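Local coordinates for protein glutathione S-transferase (Bombyx mori, PDB 4E8H) that binds glutathione and, as a homodimeric glutathione transferase, probably conjugates it to electrophilic substrates, at residues Val4-Leu9 with Asp31-Thr36; Leu12-Pro17 with Ala209-Ser214; Val21-Arg26 with Asp202-Thr207; Thr109-Tyr114 with Val166-Asn171. All blocks are in the same frame, centred on the assembly; numbering follows the deposited sequence.

Contact 1: Val4-Leu9 with Asp31-Thr36; sequences VQPIKL and DLHLIT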
# COMPACT_ATOMS: atom_id res chain seq x y z
N VAL B 4 23.73 12.46 -6.97
CA VAL B 4 24.89 12.99 -7.71
C VAL B 4 24.49 13.97 -8.81
O VAL B 4 25.28 14.82 -9.21
CB VAL B 4 25.83 11.86 -8.24
CG1 VAL B 4 26.40 11.05 -7.08
CG2 VAL B 4 25.13 10.96 -9.24
N GLN B 5 23.26 13.83 -9.29
CA GLN B 5 22.63 14.83 -10.14
C GLN B 5 21.15 14.86 -9.74
O GLN B 5 20.68 13.95 -9.04
CB GLN B 5 22.84 14.50 -11.63
CG GLN B 5 21.80 13.59 -12.28
CD GLN B 5 22.39 12.65 -13.32
OE1 GLN B 5 23.40 12.95 -13.96
NE2 GLN B 5 21.77 11.49 -13.47
N PRO B 6 20.41 15.92 -10.14
CA PRO B 6 18.99 16.00 -9.77
C PRO B 6 18.20 14.76 -10.15
O PRO B 6 18.36 14.21 -11.24
CB PRO B 6 18.50 17.21 -10.57
CG PRO B 6 19.70 18.07 -10.68
CD PRO B 6 20.86 17.14 -10.83
N ILE B 7 17.36 14.30 -9.22
CA ILE B 7 16.47 13.18 -9.45
C ILE B 7 15.41 13.60 -10.47
O ILE B 7 14.91 14.73 -10.43
CB ILE B 7 15.82 12.69 -8.13
CG1 ILE B 7 16.89 12.17 -7.17
CG2 ILE B 7 14.77 11.62 -8.41
CD1 ILE B 7 16.42 11.97 -5.74
N LYS B 8 15.09 12.69 -11.39
CA LYS B 8 14.07 12.95 -12.40
C LYS B 8 12.73 12.38 -11.97
O LYS B 8 12.66 11.30 -11.38
CB LYS B 8 14.49 12.37 -13.75
CG LYS B 8 15.62 13.14 -14.43
CD LYS B 8 16.11 12.46 -15.70
CE LYS B 8 17.40 13.10 -16.19
NZ LYS B 8 17.93 12.44 -17.41
N LEU B 9 11.67 13.12 -12.24
CA LEU B 9 10.32 12.65 -11.97
C LEU B 9 9.43 12.81 -13.20
O LEU B 9 9.19 13.93 -13.66
CB LEU B 9 9.70 13.38 -10.77
CG LEU B 9 8.42 12.74 -10.21
CD1 LEU B 9 8.74 11.51 -9.37
CD2 LEU B 9 7.61 13.75 -9.41
N ASP B 31 15.95 18.98 -5.24
CA ASP B 31 15.38 19.48 -6.49
C ASP B 31 15.07 18.31 -7.40
O ASP B 31 15.90 17.42 -7.60
CB ASP B 31 16.29 20.48 -7.20
CG ASP B 31 15.60 21.16 -8.38
OD1 ASP B 31 16.27 21.44 -9.40
OD2 ASP B 31 14.38 21.42 -8.31
N LEU B 32 13.86 18.31 -7.93
CA LEU B 32 13.47 17.33 -8.92
C LEU B 32 13.51 17.98 -10.28
O LEU B 32 13.05 19.12 -10.44
CB LEU B 32 12.07 16.78 -8.63
CG LEU B 32 11.80 16.02 -7.33
CD1 LEU B 32 10.35 15.56 -7.28
CD2 LEU B 32 12.74 14.82 -7.16
N HIS B 33 14.07 17.28 -11.24
CA HIS B 33 13.93 17.67 -12.63
C HIS B 33 12.68 17.00 -13.17
O HIS B 33 12.64 15.80 -13.43
CB HIS B 33 15.20 17.36 -13.43
CG HIS B 33 16.29 18.37 -13.22
ND1 HIS B 33 17.38 18.49 -14.06
CD2 HIS B 33 16.44 19.32 -12.27
CE1 HIS B 33 18.16 19.46 -13.62
NE2 HIS B 33 17.62 19.98 -12.54
N LEU B 34 11.63 17.82 -13.28
CA LEU B 34 10.30 17.36 -13.63
C LEU B 34 10.18 17.19 -15.13
O LEU B 34 10.56 18.08 -15.90
CB LEU B 34 9.25 18.36 -13.12
CG LEU B 34 9.26 18.71 -11.62
CD1 LEU B 34 8.46 19.98 -11.36
CD2 LEU B 34 8.75 17.56 -10.76
N ILE B 35 9.66 16.04 -15.55
CA ILE B 35 9.46 15.75 -16.96
C ILE B 35 7.99 15.46 -17.22
O ILE B 35 7.47 14.41 -16.82
CB ILE B 35 10.34 14.56 -17.44
CG1 ILE B 35 11.81 14.79 -17.08
CG2 ILE B 35 10.17 14.34 -18.95
CD1 ILE B 35 12.67 13.53 -17.09
N THR B 36 7.33 16.41 -17.87
CA THR B 36 5.92 16.30 -18.24
C THR B 36 5.71 15.04 -19.08
O THR B 36 6.37 14.83 -20.10
CB THR B 36 5.45 17.55 -19.02
OG1 THR B 36 5.55 18.70 -18.18
CG2 THR B 36 4.01 17.40 -19.49
O HOH W 1 17.58 15.68 -6.58
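The beta-alpha-beta unit that begins the thioredoxin-like domain has its two strands side by side in parallel here, with Lys8 opposite His33 and Leu9 opposite Leu34. Three backbone bonds make the pairing: His33 N to Ile7 O at 2.8 Å, Leu9 N to His33 O, and Ile35 N to Leu9 O. At the N-terminal end a water bridges instead, accepting from Ile7 N and donating to Asp31 O.

Ile7, Leu9, Leu32 and Leu34 share one face of the sheet, the face that helix 16-27 covers. Leu32 straddles its neighbours with a forked tip: CD2 lies 3.9 Å from Ile7 CB, and CD1 touches Leu9 CD2 and also packs on Ala25 of helix 16-27. Leu9 can reach both Leu32 and Leu34 because its CG is swung opposite the backbone N (chi1 -167°), which brings CD2 in beside Leu34 CD2. With an alanine at Leu32, both methyl branches go, and a gap would probably open between Ile7, Leu9 and the helix that covers this face.

On the other face, the extended chain of Lys8 sets CD 3.9 Å from Ile35 CD1. On this same face as Lys8, His33 has Pro6 over its imidazole ring in a CH-pi contact, with Pro6 CB 3.5 Å from the ring centroid and only 13° off its normal.

Contact 2: Leu12-Pro17 with Ala209-Ser214; sequences LPPSPP and AKMLAS. With GSH (glutathione), chain F.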
# COMPACT_ATOMS: atom_id res chain seq x y z
N LEU B 12 2.61 14.53 -14.02
CA LEU B 12 1.73 15.60 -14.50
C LEU B 12 1.28 16.42 -13.28
O LEU B 12 1.01 15.84 -12.23
CB LEU B 12 0.51 15.04 -15.22
CG LEU B 12 0.69 14.43 -16.62
CD1 LEU B 12 -0.60 13.74 -17.06
CD2 LEU B 12 1.12 15.49 -17.64
N PRO B 13 1.20 17.76 -13.42
CA PRO B 13 0.89 18.60 -12.26
C PRO B 13 -0.37 18.24 -11.43
O PRO B 13 -0.32 18.33 -10.20
CB PRO B 13 0.77 20.01 -12.86
CG PRO B 13 1.62 19.96 -14.08
CD PRO B 13 1.47 18.56 -14.63
N PRO B 14 -1.49 17.83 -12.08
CA PRO B 14 -2.68 17.56 -11.26
C PRO B 14 -2.73 16.17 -10.60
O PRO B 14 -3.56 15.95 -9.72
CB PRO B 14 -3.85 17.72 -12.25
CG PRO B 14 -3.24 17.78 -13.62
CD PRO B 14 -1.76 17.62 -13.52
N SER B 15 -1.86 15.26 -11.03
CA SER B 15 -1.85 13.88 -10.53
C SER B 15 -1.61 13.79 -9.01
O SER B 15 -0.55 14.21 -8.53
CB SER B 15 -0.80 13.07 -11.30
OG SER B 15 -0.49 11.85 -10.64
N PRO B 16 -2.58 13.24 -8.25
CA PRO B 16 -2.41 13.12 -6.80
C PRO B 16 -1.12 12.42 -6.33
O PRO B 16 -0.42 12.98 -5.48
CB PRO B 16 -3.67 12.36 -6.35
CG PRO B 16 -4.69 12.70 -7.38
CD PRO B 16 -3.94 12.83 -8.68
N PRO B 17 -0.79 11.23 -6.87
CA PRO B 17 0.47 10.61 -6.45
C PRO B 17 1.73 11.43 -6.78
O PRO B 17 2.66 11.46 -5.98
CB PRO B 17 0.48 9.26 -7.19
CG PRO B 17 -0.49 9.42 -8.30
CD PRO B 17 -1.55 10.33 -7.76
N ALA B 209 -4.96 20.52 -7.36
CA ALA B 209 -6.36 20.29 -7.00
C ALA B 209 -7.33 21.13 -7.83
O ALA B 209 -8.39 20.64 -8.23
CB ALA B 209 -6.57 20.56 -5.51
N LYS B 210 -6.96 22.38 -8.09
CA LYS B 210 -7.78 23.28 -8.89
C LYS B 210 -7.89 22.82 -10.34
O LYS B 210 -8.94 22.97 -10.97
CB LYS B 210 -7.24 24.71 -8.83
CG LYS B 210 -7.65 25.47 -7.58
CD LYS B 210 -6.72 26.63 -7.31
CE LYS B 210 -6.57 27.52 -8.54
NZ LYS B 210 -5.35 28.37 -8.47
N MET B 211 -6.80 22.25 -10.86
CA MET B 211 -6.79 21.68 -12.21
C MET B 211 -7.76 20.51 -12.34
O MET B 211 -8.52 20.44 -13.31
CB MET B 211 -5.38 21.24 -12.59
CG MET B 211 -4.42 22.38 -12.88
SD MET B 211 -2.74 21.79 -13.06
CE MET B 211 -1.88 23.29 -13.52
N LEU B 212 -7.75 19.61 -11.35
CA LEU B 212 -8.74 18.54 -11.28
C LEU B 212 -10.15 19.10 -11.14
O LEU B 212 -11.10 18.59 -11.74
CB LEU B 212 -8.43 17.57 -10.13
CG LEU B 212 -7.23 16.63 -10.22
CD1 LEU B 212 -7.00 15.92 -8.89
CD2 LEU B 212 -7.38 15.61 -11.35
N ALA B 213 -10.28 20.17 -10.35
CA ALA B 213 -11.58 20.78 -10.07
C ALA B 213 -12.23 21.46 -11.28
O ALA B 213 -13.45 21.60 -11.33
CB ALA B 213 -11.48 21.76 -8.90
N SER B 214 -11.41 21.86 -12.26
CA SER B 214 -11.93 22.48 -13.48
C SER B 214 -12.78 21.50 -14.30
O SER B 214 -13.57 21.92 -15.14
CB SER B 214 -10.80 23.07 -14.33
OG SER B 214 -9.92 22.06 -14.80
N1 GSH F . -0.61 3.63 -6.91
CA1 GSH F . 0.11 4.45 -7.87
C1 GSH F . 0.98 5.43 -7.13
O11 GSH F . 0.72 5.73 -5.95
O12 GSH F . 1.98 5.93 -7.68
CB1 GSH F . -0.88 5.20 -8.75
CG1 GSH F . -0.26 5.55 -10.11
CD1 GSH F . -1.33 5.83 -11.15
OE1 GSH F . -2.46 4.98 -11.26
N2 GSH F . -1.15 6.89 -11.93
CA2 GSH F . -2.05 7.19 -13.03
C2 GSH F . -1.52 6.64 -14.32
O2 GSH F . -0.12 6.56 -14.50
CB2 GSH F . -2.21 8.70 -13.16
SG2 GSH F . -3.01 9.45 -11.71
N3 GSH F . -2.39 6.24 -15.24
CA3 GSH F . -1.99 5.84 -16.58
C3 GSH F . -1.71 4.36 -16.69
O31 GSH F . -1.59 3.66 -15.66
O32 GSH F . -1.59 3.81 -17.80
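The carbonyl oxygen of Met211, a residue that packs on Pro13 and Pro14, is held by Ser214 OG at 2.6 Å, with Ser214 N adding a weak bond near the end of helix 201-213. Met211 leans on the prolines: its CB lies 3.9 Å from Pro14 CB, and its extended chain (chi2 171°) carries SD on to Pro13 CB, also 3.9 Å away. The Pro14 ring and the methionine chain cross at about a right angle.

Leu212 works further in. Its CD1 sits 3.5 Å from Pro14 O, a carbonyl that accepts a hydrogen bond from Arg19, and 4.2 Å from Pro16 CG, while its CG touches Pro14 CB. Cutting Leu212 back to an alanine is likely to leave a gap against Pro14 and Pro16, where CD1 and CG now pack.

Pro13 and Pro14 are the middle residues of a type I turn from Leu12 to Ser15, closed by Ser15 N to Leu12 O. Ser15 is the N-cap of helix 16-27 and brings OG to 3.6 Å from SG2 of glutathione. This is the thiol end of the glutathione pocket in the thioredoxin-like domain, with the last helix of the all-helical domain packed against the prolines.

Contact 3: Val21-Arg26 with Asp202-Thr207; sequences VMMTAR and DEIDVT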
# COMPACT_ATOMS: atom_id res chain seq x y z
N VAL B 21 4.67 13.05 -3.98
CA VAL B 21 6.12 12.92 -4.18
C VAL B 21 6.79 14.30 -4.20
O VAL B 21 7.81 14.50 -3.54
CB VAL B 21 6.47 12.13 -5.47
CG1 VAL B 21 7.97 12.17 -5.74
CG2 VAL B 21 5.99 10.69 -5.36
N MET B 22 6.21 15.23 -4.96
CA MET B 22 6.80 16.57 -5.15
C MET B 22 6.92 17.35 -3.84
O MET B 22 7.93 18.02 -3.62
CB MET B 22 6.00 17.37 -6.19
CG MET B 22 6.16 16.87 -7.62
SD MET B 22 4.85 17.42 -8.73
CE MET B 22 5.44 19.05 -9.17
N MET B 23 5.91 17.25 -2.99
CA MET B 23 5.95 17.90 -1.67
C MET B 23 6.93 17.21 -0.72
O MET B 23 7.57 17.87 0.09
CB MET B 23 4.56 17.97 -1.05
CG MET B 23 3.65 19.04 -1.66
SD MET B 23 2.12 19.32 -0.74
CE MET B 23 1.27 17.76 -0.95
N THR B 24 7.05 15.88 -0.82
CA THR B 24 8.02 15.14 -0.01
C THR B 24 9.45 15.58 -0.36
O THR B 24 10.27 15.79 0.54
CB THR B 24 7.88 13.61 -0.17
OG1 THR B 24 6.56 13.22 0.23
CG2 THR B 24 8.89 12.87 0.70
N ALA B 25 9.72 15.72 -1.65
CA ALA B 25 11.03 16.18 -2.13
C ALA B 25 11.37 17.60 -1.68
O ALA B 25 12.53 17.89 -1.37
CB ALA B 25 11.11 16.07 -3.65
N ARG B 26 10.37 18.47 -1.63
CA ARG B 26 10.57 19.84 -1.16
C ARG B 26 10.95 19.88 0.32
O ARG B 26 11.89 20.58 0.71
CB ARG B 26 9.33 20.71 -1.42
CG ARG B 26 9.11 21.05 -2.89
CD ARG B 26 10.09 22.09 -3.40
NE ARG B 26 9.85 23.40 -2.80
CZ ARG B 26 9.05 24.33 -3.32
NH1 ARG B 26 8.42 24.11 -4.47
NH2 ARG B 26 8.89 25.49 -2.70
N ASP B 202 1.08 25.52 -1.95
CA ASP B 202 0.22 26.20 -2.93
C ASP B 202 0.58 25.85 -4.37
O ASP B 202 -0.30 25.51 -5.16
CB ASP B 202 0.24 27.72 -2.76
CG ASP B 202 -0.75 28.43 -3.68
OD1 ASP B 202 -1.84 28.80 -3.20
OD2 ASP B 202 -0.45 28.61 -4.88
N GLU B 203 1.86 25.94 -4.71
CA GLU B 203 2.29 25.73 -6.09
C GLU B 203 2.15 24.27 -6.54
O GLU B 203 1.97 24.01 -7.73
CB GLU B 203 3.72 26.25 -6.31
CG GLU B 203 4.79 25.58 -5.47
CD GLU B 203 6.11 26.33 -5.50
OE1 GLU B 203 6.39 27.09 -4.54
OE2 GLU B 203 6.87 26.17 -6.48
N ILE B 204 2.20 23.33 -5.60
CA ILE B 204 2.06 21.91 -5.92
C ILE B 204 0.63 21.41 -5.70
O ILE B 204 -0.04 20.99 -6.66
CB ILE B 204 3.07 21.02 -5.14
CG1 ILE B 204 4.51 21.40 -5.49
CG2 ILE B 204 2.83 19.53 -5.44
CD1 ILE B 204 5.55 20.93 -4.47
N ASP B 205 0.16 21.46 -4.46
CA ASP B 205 -1.08 20.79 -4.07
C ASP B 205 -2.34 21.58 -4.43
O ASP B 205 -3.27 21.03 -5.03
CB ASP B 205 -1.08 20.43 -2.58
CG ASP B 205 -1.85 19.15 -2.28
OD1 ASP B 205 -2.11 18.37 -3.23
OD2 ASP B 205 -2.17 18.91 -1.10
N VAL B 206 -2.38 22.85 -4.04
CA VAL B 206 -3.52 23.72 -4.33
C VAL B 206 -3.70 23.89 -5.85
O VAL B 206 -4.82 23.77 -6.35
CB VAL B 206 -3.40 25.10 -3.62
CG1 VAL B 206 -4.52 26.04 -4.05
CG2 VAL B 206 -3.42 24.92 -2.11
N THR B 207 -2.60 24.14 -6.56
CA THR B 207 -2.61 24.27 -8.02
C THR B 207 -3.11 22.98 -8.69
O THR B 207 -3.95 23.04 -9.59
CB THR B 207 -1.22 24.68 -8.56
OG1 THR B 207 -0.81 25.91 -7.96
CG2 THR B 207 -1.25 24.86 -10.08
O HOH W 2 8.55 28.35 -3.79
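Helices 21-26 and 202-207 run close to antiparallel where Met23 and Ile204 face each other, their axes 9.8 Å apart and their directions 157° from one another. The second helix carries a wider pi-type turn here: Thr207 N bonds to Asp202 O, five residues back, and Thr207 OG1 reaches the same oxygen at 2.9 Å, so that one carbonyl takes two donors.

Ile204 is the residue at the centre. Its CG2 rests 3.9 Å from Met22 CB, and its CD1 touches both Met23 CG and Arg26 CG, lying close to Met22 O as well. Met23 and Ile204 slide past one another in opposite directions, and the methionine then bends at its last torsion (chi3 -66°) to put CE 3.6 Å from Asp205 OD2.

This is the seam between the two domains of the glutathione transferase fold, the helix of the beta-alpha-beta unit lying against the last helix of the helical domain. Asp205 has its main partners elsewhere: OD1 forms a salt bridge with Arg19, and OD2 probably shares a hydrogen bond with Thr170 OG1 on helix 160-174.

Farther out, Arg26 folds back at CG and CD and offers the edge of its guanidinium to Glu203. The guanidinium and carboxylate planes stand 80° apart, and both bonds of the salt bridge are weak, NH1 to OE2 at 3.3 Å and NH2 to OE1 at 3.5 Å. A water bridges the pair, accepting from Arg26 NH2 and donating to Glu203 OE1 at 2.6 Å.

Contact 4: Thr109-Tyr114 with Val166-Asn171; sequences TLYLRY and VVTITN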
# COMPACT_ATOMS: atom_id res chain seq x y z
N THR B 109 -7.40 2.10 1.24
CA THR B 109 -8.69 2.52 1.80
C THR B 109 -9.10 3.92 1.33
O THR B 109 -10.03 4.06 0.54
CB THR B 109 -8.69 2.42 3.35
OG1 THR B 109 -8.35 1.08 3.74
CG2 THR B 109 -10.07 2.77 3.92
N LEU B 110 -8.40 4.95 1.83
CA LEU B 110 -8.80 6.34 1.58
C LEU B 110 -8.73 6.74 0.11
O LEU B 110 -9.73 7.20 -0.45
CB LEU B 110 -7.96 7.32 2.43
CG LEU B 110 -8.41 8.79 2.41
CD1 LEU B 110 -9.70 8.99 3.20
CD2 LEU B 110 -7.32 9.70 2.95
N TYR B 111 -7.57 6.58 -0.50
CA TYR B 111 -7.38 6.99 -1.89
C TYR B 111 -8.25 6.18 -2.86
O TYR B 111 -8.81 6.74 -3.80
CB TYR B 111 -5.91 6.92 -2.31
CG TYR B 111 -5.67 7.54 -3.66
CD1 TYR B 111 -5.77 8.92 -3.83
CD2 TYR B 111 -5.35 6.76 -4.77
CE1 TYR B 111 -5.56 9.51 -5.07
CE2 TYR B 111 -5.14 7.34 -6.01
CZ TYR B 111 -5.24 8.71 -6.15
OH TYR B 111 -5.04 9.30 -7.38
N LEU B 112 -8.36 4.88 -2.61
CA LEU B 112 -9.19 4.00 -3.42
C LEU B 112 -10.66 4.42 -3.40
O LEU B 112 -11.30 4.51 -4.45
CB LEU B 112 -9.05 2.54 -2.97
CG LEU B 112 -9.97 1.49 -3.60
CD1 LEU B 112 -9.77 1.37 -5.11
CD2 LEU B 112 -9.78 0.14 -2.92
N ARG B 113 -11.18 4.68 -2.20
CA ARG B 113 -12.57 5.13 -2.03
C ARG B 113 -12.80 6.53 -2.61
O ARG B 113 -13.88 6.83 -3.12
CB ARG B 113 -12.99 5.07 -0.56
CG ARG B 113 -13.34 3.66 -0.09
CD ARG B 113 -13.20 3.52 1.42
NE ARG B 113 -13.22 2.13 1.84
CZ ARG B 113 -14.06 1.62 2.75
NH1 ARG B 113 -14.96 2.39 3.35
NH2 ARG B 113 -13.98 0.33 3.06
N TYR B 114 -11.77 7.38 -2.53
CA TYR B 114 -11.77 8.68 -3.20
C TYR B 114 -11.91 8.50 -4.71
O TYR B 114 -12.74 9.16 -5.35
CB TYR B 114 -10.49 9.47 -2.87
CG TYR B 114 -10.17 10.60 -3.83
CD1 TYR B 114 -10.69 11.88 -3.62
CD2 TYR B 114 -9.35 10.40 -4.94
CE1 TYR B 114 -10.40 12.93 -4.50
CE2 TYR B 114 -9.07 11.43 -5.83
CZ TYR B 114 -9.59 12.70 -5.60
OH TYR B 114 -9.31 13.73 -6.46
N VAL B 166 -2.84 14.28 2.87
CA VAL B 166 -3.25 15.68 2.69
C VAL B 166 -3.61 16.03 1.23
O VAL B 166 -4.44 16.92 1.00
CB VAL B 166 -2.22 16.70 3.29
CG1 VAL B 166 -1.14 17.08 2.29
CG2 VAL B 166 -2.94 17.94 3.81
N VAL B 167 -3.02 15.33 0.27
CA VAL B 167 -3.36 15.51 -1.14
C VAL B 167 -4.85 15.25 -1.37
O VAL B 167 -5.53 16.02 -2.05
CB VAL B 167 -2.49 14.62 -2.08
CG1 VAL B 167 -2.98 14.71 -3.52
CG2 VAL B 167 -1.02 15.03 -2.00
N THR B 168 -5.35 14.16 -0.79
CA THR B 168 -6.75 13.76 -0.90
C THR B 168 -7.68 14.76 -0.24
O THR B 168 -8.75 15.09 -0.78
CB THR B 168 -6.95 12.34 -0.33
OG1 THR B 168 -6.30 11.39 -1.18
CG2 THR B 168 -8.44 11.97 -0.24
N ILE B 169 -7.28 15.25 0.93
CA ILE B 169 -8.06 16.23 1.67
C ILE B 169 -8.06 17.56 0.92
O ILE B 169 -9.09 18.24 0.86
CB ILE B 169 -7.57 16.36 3.14
CG1 ILE B 169 -7.61 15.00 3.85
CG2 ILE B 169 -8.40 17.40 3.91
CD1 ILE B 169 -8.96 14.27 3.82
N THR B 170 -6.92 17.91 0.32
CA THR B 170 -6.84 19.09 -0.55
C THR B 170 -7.80 18.96 -1.74
O THR B 170 -8.52 19.92 -2.06
CB THR B 170 -5.40 19.36 -1.04
OG1 THR B 170 -4.53 19.54 0.08
CG2 THR B 170 -5.34 20.61 -1.92
N ASN B 171 -7.83 17.79 -2.37
CA ASN B 171 -8.72 17.57 -3.51
C ASN B 171 -10.20 17.73 -3.16
O ASN B 171 -10.92 18.47 -3.84
CB ASN B 171 -8.47 16.21 -4.17
CG ASN B 171 -7.21 16.19 -5.00
OD1 ASN B 171 -6.81 17.20 -5.59
ND2 ASN B 171 -6.57 15.03 -5.07
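Thr168 points from helix 166-171 at three side chains of helix 109-114, and it shows a different atom to different neighbours. Its methyl CG2 goes in between Leu110 and Tyr114, 4.1 Å from Leu110 CD2 and equally far from Tyr114 CD1; both of those side chains slide past the threonine in the opposite direction. Its hydroxyl OG1 lies in the plane of the Tyr111 ring, at the edge, 3.7 Å from CD1. Tyr111 (chi1 -171°) and Tyr114 each have CG opposite the backbone N, and this sends both rings across toward the facing helix.

The two helices run roughly parallel, 31° apart, in the buried interior of the helical domain. One turn on from Thr168, Asn171 meets the far end of Tyr114. The side chains cross at about a right angle, yet the amide and ring planes are only 22° apart. Asn171 CB lies 3.8 Å from Tyr114 CE1, and ND2 comes to 3.3 Å from OH, at an angle too poor for a hydrogen bond. The carboxamide is tied down from another side, its OD1 accepting from Arg19 of helix 16-27. Tyr111 passes beyond the helix pair to pack on Pro16 and Pro17, its side chain about 5 Å from the bound glutathione at nearest atoms.

The two segments are therefore joined by close packing, with a methyl wedged between larger groups and no hydrogen bond between the two segments, while the amide oxygen buried at their border spends its bonding on the thioredoxin-like domain and so links the two domains.

From the N terminus, contact 1 closes first, a short loop that brings strand 32-36 back beside strand 7-11 over helix 16-27. Contacts 2 and 3 both begin on that helix, or in the turn leading to it, so each crosses contact 1 along the chain; both close only at helix 201-213, with contact 3 nested inside contact 2. Contact 4, which pairs helices 93-124 and 160-174, lies in series after contact 1 and nests inside the loops of contacts 2 and 3. Contact 1 thus belongs to the thioredoxin-like domain and contact 4 to the helical one, while contacts 2 and 3 tie the domains together. Leu9 packs on Val21, and Met23 on Val167.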